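Local coordinates for protein SSD1 (Saccharomyces cerevisiae S288C, PDB 7AM1) that binds the untranslated regions of messenger RNAs and represses their translation, as a non-enzymatic member of the RNase II family, at residues A[748-753]-A[891-896]; A[713-718]-A[902-907]. One frame throughout, in Å; residues are numbered along the deposited sequence.

Interaction 1: residues A[748-753]-A[891-896]; sequences VFIPEF and ILLRAE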
loop_
_atom_site.group_PDB
_atom_site.type_symbol
_atom_site.label_atom_id
_atom_site.label_comp_id
_atom_site.label_asym_id
_atom_site.label_seq_id
_atom_site.Cartn_x
_atom_site.Cartn_y
_atom_site.Cartn_z
ATOM N N VAL A 748 14.568 12.116 -0.510
ATOM C CA VAL A 748 14.295 12.515 -1.881
ATOM C C VAL A 748 13.189 11.611 -2.398
ATOM O O VAL A 748 13.042 10.467 -1.957
ATOM C CB VAL A 748 15.546 12.420 -2.783
ATOM C CG1 VAL A 748 16.636 13.367 -2.296
ATOM C CG2 VAL A 748 16.065 10.988 -2.823
ATOM N N PHE A 749 12.403 12.124 -3.333
ATOM C CA PHE A 749 11.442 11.284 -4.028
ATOM C C PHE A 749 11.621 11.482 -5.523
ATOM O O PHE A 749 12.104 12.520 -5.988
ATOM C CB PHE A 749 9.993 11.557 -3.582
ATOM C CG PHE A 749 9.480 12.910 -3.946
ATOM C CD1 PHE A 749 9.914 14.034 -3.267
ATOM C CD2 PHE A 749 8.535 13.054 -4.944
ATOM C CE1 PHE A 749 9.434 15.285 -3.592
ATOM C CE2 PHE A 749 8.050 14.300 -5.280
ATOM C CZ PHE A 749 8.499 15.421 -4.600
ATOM N N ILE A 750 11.269 10.441 -6.262
ATOM C CA ILE A 750 11.494 10.386 -7.701
ATOM C C ILE A 750 10.146 10.026 -8.309
ATOM O O ILE A 750 9.793 8.840 -8.359
ATOM C CB ILE A 750 12.592 9.368 -8.041
ATOM C CG1 ILE A 750 13.796 9.565 -7.107
ATOM C CG2 ILE A 750 13.023 9.518 -9.495
ATOM C CD1 ILE A 750 14.855 8.481 -7.202
ATOM N N PRO A 751 9.343 11.005 -8.740
ATOM C CA PRO A 751 7.989 10.673 -9.216
ATOM C C PRO A 751 7.982 9.710 -10.385
ATOM O O PRO A 751 7.006 8.967 -10.557
ATOM C CB PRO A 751 7.405 12.041 -9.603
ATOM C CG PRO A 751 8.189 13.031 -8.816
ATOM C CD PRO A 751 9.577 12.460 -8.704
ATOM N N GLU A 752 9.041 9.701 -11.198
ATOM C CA GLU A 752 9.086 8.811 -12.349
ATOM C C GLU A 752 9.164 7.350 -11.942
ATOM O O GLU A 752 8.808 6.476 -12.738
ATOM C CB GLU A 752 10.273 9.165 -13.243
ATOM C CG GLU A 752 10.135 10.508 -13.942
ATOM C CD GLU A 752 10.473 11.684 -13.045
ATOM O OE1 GLU A 752 10.984 11.465 -11.924
ATOM O OE2 GLU A 752 10.221 12.831 -13.469
ATOM N N PHE A 753 9.636 7.068 -10.729
ATOM C CA PHE A 753 9.703 5.711 -10.213
ATOM C C PHE A 753 8.686 5.445 -9.111
ATOM O O PHE A 753 8.450 4.278 -8.778
ATOM C CB PHE A 753 11.114 5.423 -9.678
ATOM C CG PHE A 753 12.164 5.323 -10.750
ATOM C CD1 PHE A 753 12.599 6.455 -11.418
ATOM C CD2 PHE A 753 12.706 4.099 -11.100
ATOM C CE1 PHE A 753 13.568 6.367 -12.404
ATOM C CE2 PHE A 753 13.673 4.007 -12.091
ATOM C CZ PHE A 753 14.100 5.139 -12.740
ATOM N N ILE A 891 20.758 12.403 -8.181
ATOM C CA ILE A 891 20.798 11.280 -7.252
ATOM C C ILE A 891 21.249 10.036 -8.005
ATOM O O ILE A 891 20.737 9.740 -9.091
ATOM C CB ILE A 891 19.424 11.037 -6.593
ATOM C CG1 ILE A 891 19.078 12.176 -5.628
ATOM C CG2 ILE A 891 19.382 9.688 -5.878
ATOM C CD1 ILE A 891 20.081 12.375 -4.518
ATOM N N LEU A 892 22.193 9.308 -7.419
ATOM C CA LEU A 892 22.570 7.983 -7.890
ATOM C C LEU A 892 21.635 6.960 -7.256
ATOM O O LEU A 892 21.436 6.965 -6.037
ATOM C CB LEU A 892 24.026 7.689 -7.531
ATOM C CG LEU A 892 25.045 8.592 -8.234
ATOM C CD1 LEU A 892 26.286 8.786 -7.379
ATOM C CD2 LEU A 892 25.418 8.017 -9.590
ATOM N N LEU A 893 21.045 6.105 -8.086
ATOM C CA LEU A 893 19.997 5.187 -7.659
ATOM C C LEU A 893 20.401 3.758 -7.981
ATOM O O LEU A 893 20.822 3.461 -9.106
ATOM C CB LEU A 893 18.661 5.532 -8.330
ATOM C CG LEU A 893 17.500 4.554 -8.124
ATOM C CD1 LEU A 893 17.061 4.516 -6.668
ATOM C CD2 LEU A 893 16.320 4.924 -9.023
ATOM N N ARG A 894 20.299 2.891 -6.976
ATOM C CA ARG A 894 20.683 1.497 -7.081
ATOM C C ARG A 894 19.736 0.621 -6.274
ATOM O O ARG A 894 19.129 1.063 -5.298
ATOM C CB ARG A 894 22.101 1.276 -6.565
ATOM C CG ARG A 894 23.054 0.786 -7.588
ATOM C CD ARG A 894 24.431 0.731 -6.973
ATOM N NE ARG A 894 24.560 -0.381 -6.040
ATOM C CZ ARG A 894 25.072 -1.567 -6.355
ATOM N NH1 ARG A 894 25.148 -2.513 -5.430
ATOM N NH2 ARG A 894 25.512 -1.810 -7.584
ATOM N N ALA A 895 19.657 -0.647 -6.675
ATOM C CA ALA A 895 19.046 -1.715 -5.888
ATOM C C ALA A 895 20.151 -2.682 -5.459
ATOM O O ALA A 895 20.743 -3.365 -6.303
ATOM C CB ALA A 895 17.960 -2.440 -6.683
ATOM N N GLU A 896 20.437 -2.730 -4.152
ATOM C CA GLU A 896 21.436 -3.651 -3.617
ATOM C C GLU A 896 20.849 -5.059 -3.609
ATOM O O GLU A 896 19.805 -5.293 -2.992
ATOM C CB GLU A 896 21.840 -3.283 -2.188
ATOM C CG GLU A 896 22.078 -1.817 -1.899
ATOM C CD GLU A 896 23.361 -1.287 -2.485
ATOM O OE1 GLU A 896 24.134 -2.080 -3.063
ATOM O OE2 GLU A 896 23.593 -0.066 -2.363
#
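Leu893 lays its CD2 methyl over one face of the Phe753 ring, 4.2 Å from the ring centroid and only 12° off the ring normal, a CH-pi contact close to the middle of the ring. The two side chains come at each other from opposite directions. On Leu893, CG runs anti to the backbone N (chi1 172°), which carries the branch out from strand 888-896 toward the ring. Leu893 CD2 also reaches Ile750 CD1, at 4.3 Å, and with one methyl meeting two side chains this end is the more densely packed. A type I turn over Pro751 and Glu752 brings Ile750 and Phe753 to the same methyl: Phe753 N bonds Ile750 O at 3.0 Å, folding the chain back after strand 745-750. Ile722 of helix 689-725 packs on both Phe753 and Leu893. The other end is looser, resting on a single meeting of methyls, Val748 CG1 with Ile891 CD1 at 4.2 Å. These two strands are not neighbours in the sheet. Strand 732-741 runs between them, and its small Ala736 is touched by both Ile750 and Ile891. Toward solvent, Pro751 and Glu752 at the partly exposed corner of the turn stay out of the contact, and Glu752 pairs with Arg851. The salt bridge of Arg894 NH1 to Glu896 OE1, 2.6 Å, is itself buried; OE1 lies in the guanidinium plane, while the donor stands 35° out of the carboxylate plane. No polar bond crosses between the segments: buried hydrocarbon joins them, and the charges lie off this apolar face, paired with one another.

Interaction 2: residues A[713-718]-A[902-907]; sequences AIHLLL and PCLTVR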
loop_
_atom_site.group_PDB
_atom_site.type_symbol
_atom_site.label_atom_id
_atom_site.label_comp_id
_atom_site.label_asym_id
_atom_site.label_seq_id
_atom_site.Cartn_x
_atom_site.Cartn_y
_atom_site.Cartn_z
ATOM N N ALA A 713 5.555 -6.981 -4.650
ATOM C CA ALA A 713 5.842 -7.507 -5.979
ATOM C C ALA A 713 6.222 -6.388 -6.944
ATOM O O ALA A 713 7.115 -6.562 -7.783
ATOM C CB ALA A 713 4.636 -8.296 -6.490
ATOM N N ILE A 714 5.566 -5.231 -6.841
ATOM C CA ILE A 714 6.001 -4.069 -7.612
ATOM C C ILE A 714 7.448 -3.734 -7.280
ATOM O O ILE A 714 8.282 -3.526 -8.169
ATOM C CB ILE A 714 5.087 -2.863 -7.340
ATOM C CG1 ILE A 714 3.685 -3.097 -7.904
ATOM C CG2 ILE A 714 5.710 -1.606 -7.913
ATOM C CD1 ILE A 714 2.670 -2.070 -7.423
ATOM N N HIS A 715 7.753 -3.639 -5.983
ATOM C CA HIS A 715 9.090 -3.265 -5.546
ATOM C C HIS A 715 10.127 -4.225 -6.099
ATOM O O HIS A 715 11.203 -3.808 -6.544
ATOM C CB HIS A 715 9.131 -3.245 -4.017
ATOM C CG HIS A 715 10.488 -2.982 -3.444
ATOM N ND1 HIS A 715 11.396 -3.989 -3.196
ATOM C CD2 HIS A 715 11.086 -1.831 -3.055
ATOM C CE1 HIS A 715 12.499 -3.469 -2.688
ATOM N NE2 HIS A 715 12.337 -2.161 -2.592
ATOM N N LEU A 716 9.805 -5.516 -6.098
ATOM C CA LEU A 716 10.724 -6.528 -6.598
ATOM C C LEU A 716 11.025 -6.303 -8.074
ATOM O O LEU A 716 12.192 -6.256 -8.481
ATOM C CB LEU A 716 10.119 -7.910 -6.355
ATOM C CG LEU A 716 10.879 -9.158 -6.783
ATOM C CD1 LEU A 716 12.179 -9.278 -5.985
ATOM C CD2 LEU A 716 10.001 -10.390 -6.591
ATOM N N LEU A 717 9.982 -6.153 -8.893
ATOM C CA LEU A 717 10.185 -5.965 -10.324
ATOM C C LEU A 717 10.825 -4.621 -10.631
ATOM O O LEU A 717 11.601 -4.511 -11.588
ATOM C CB LEU A 717 8.853 -6.095 -11.054
ATOM C CG LEU A 717 8.885 -6.051 -12.580
ATOM C CD1 LEU A 717 9.881 -7.054 -13.135
ATOM C CD2 LEU A 717 7.484 -6.303 -13.134
ATOM N N LEU A 718 10.522 -3.594 -9.833
ATOM C CA LEU A 718 11.132 -2.285 -10.040
ATOM C C LEU A 718 12.631 -2.325 -9.767
ATOM O O LEU A 718 13.418 -1.707 -10.493
ATOM C CB LEU A 718 10.457 -1.249 -9.143
ATOM C CG LEU A 718 11.043 0.159 -9.243
ATOM C CD1 LEU A 718 10.940 0.686 -10.663
ATOM C CD2 LEU A 718 10.350 1.091 -8.267
ATOM N N PRO A 902 15.472 -7.119 -2.471
ATOM C CA PRO A 902 16.506 -6.127 -2.775
ATOM C C PRO A 902 16.243 -4.831 -2.024
ATOM O O PRO A 902 15.130 -4.551 -1.574
ATOM C CB PRO A 902 16.390 -5.941 -4.290
ATOM C CG PRO A 902 14.963 -6.305 -4.600
ATOM C CD PRO A 902 14.612 -7.401 -3.636
ATOM N N CYS A 903 17.296 -4.029 -1.907
ATOM C CA CYS A 903 17.257 -2.791 -1.141
ATOM C C CYS A 903 17.581 -1.632 -2.068
ATOM O O CYS A 903 18.693 -1.550 -2.600
ATOM C CB CYS A 903 18.257 -2.847 0.015
ATOM S SG CYS A 903 17.969 -4.223 1.147
ATOM N N LEU A 904 16.629 -0.721 -2.233
ATOM C CA LEU A 904 16.887 0.502 -2.972
ATOM C C LEU A 904 17.715 1.441 -2.112
ATOM O O LEU A 904 17.441 1.615 -0.921
ATOM C CB LEU A 904 15.580 1.180 -3.369
ATOM C CG LEU A 904 14.675 0.362 -4.284
ATOM C CD1 LEU A 904 13.265 0.962 -4.315
ATOM C CD2 LEU A 904 15.282 0.298 -5.681
ATOM N N THR A 905 18.731 2.043 -2.719
ATOM C CA THR A 905 19.595 2.977 -2.020
ATOM C C THR A 905 19.865 4.162 -2.933
ATOM O O THR A 905 19.898 4.026 -4.160
ATOM C CB THR A 905 20.930 2.335 -1.597
ATOM O OG1 THR A 905 21.631 1.873 -2.760
ATOM C CG2 THR A 905 20.707 1.164 -0.644
ATOM N N VAL A 906 20.071 5.322 -2.322
ATOM C CA VAL A 906 20.324 6.551 -3.060
ATOM C C VAL A 906 21.525 7.263 -2.458
ATOM O O VAL A 906 21.783 7.184 -1.252
ATOM C CB VAL A 906 19.099 7.494 -3.062
ATOM C CG1 VAL A 906 17.992 6.913 -3.906
ATOM C CG2 VAL A 906 18.627 7.760 -1.639
ATOM N N ARG A 907 22.263 7.958 -3.321
ATOM C CA ARG A 907 23.387 8.791 -2.927
ATOM C C ARG A 907 23.355 10.082 -3.729
ATOM O O ARG A 907 22.968 10.084 -4.902
ATOM C CB ARG A 907 24.723 8.072 -3.143
ATOM C CG ARG A 907 24.880 6.808 -2.322
ATOM C CD ARG A 907 25.976 5.921 -2.872
ATOM N NE ARG A 907 26.656 5.210 -1.796
ATOM C CZ ARG A 907 27.848 4.632 -1.909
ATOM N NH1 ARG A 907 28.517 4.672 -3.059
ATOM N NH2 ARG A 907 28.377 4.021 -0.859
#
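His715 NE2 is hydrogen-bonded to the backbone O of Gly186, while at the CE1 edge of the same ring, in its plane, the carbonyl O of Pro902 approaches to 3.1 Å from CE1. That carbon lies between the two ring nitrogens and its C-H is polarised, a plausible electrostatic match for a buried oxygen that has no conventional hydrogen-bond partner in the model. The Leu904 side chain runs from the strand to meet that of His715 head-on and brings its CD1 methyl to 3.7 Å from His715 NE2, at an oblique angle to the ring. With CG anti to the backbone N (chi1 175°), the imidazole reaches out from the helix, with the proline carbonyl at its CE1 edge and the leucine methyl near NE2 and CD2. A leucine in place of His715 would probably leave Gly186 O without its side-chain donor and put a plain methyl against the Pro902 carbonyl. One residue on, Leu716 crosses the proline ring at about a right angle, its CD1 3.9 Å from Pro902 CD. The contact thus sets the long helix 689-725 against the start of strand 903-908, where Leu904 also packs on Cys719 and Ile722 of that helix, Ala895 of strand 888-896 and Lys757 of strand 755-760.

The centres of the two contacts lie about 9 Å apart, and interaction 1 is nested along the chain inside the loop that interaction 2 closes: 713-718, then 748-753, 891-896 and 902-907. Their later segments sit on consecutive antiparallel strands, 888-896 and 903-908, joined by probable backbone hydrogen bonds such as Glu896 N to Cys903 O at 2.6 Å. Both belong to the five-stranded sheet of the C-terminal OB-fold domain, probably as in the S1 domain of RNase II relatives. Interaction 1 joins strands 745-750 and 888-896 across the strand 732-741 between them. Interaction 2 packs helix 689-725, which comes just before the sheet in the chain, directly on it, and that helix also flanks interaction 1.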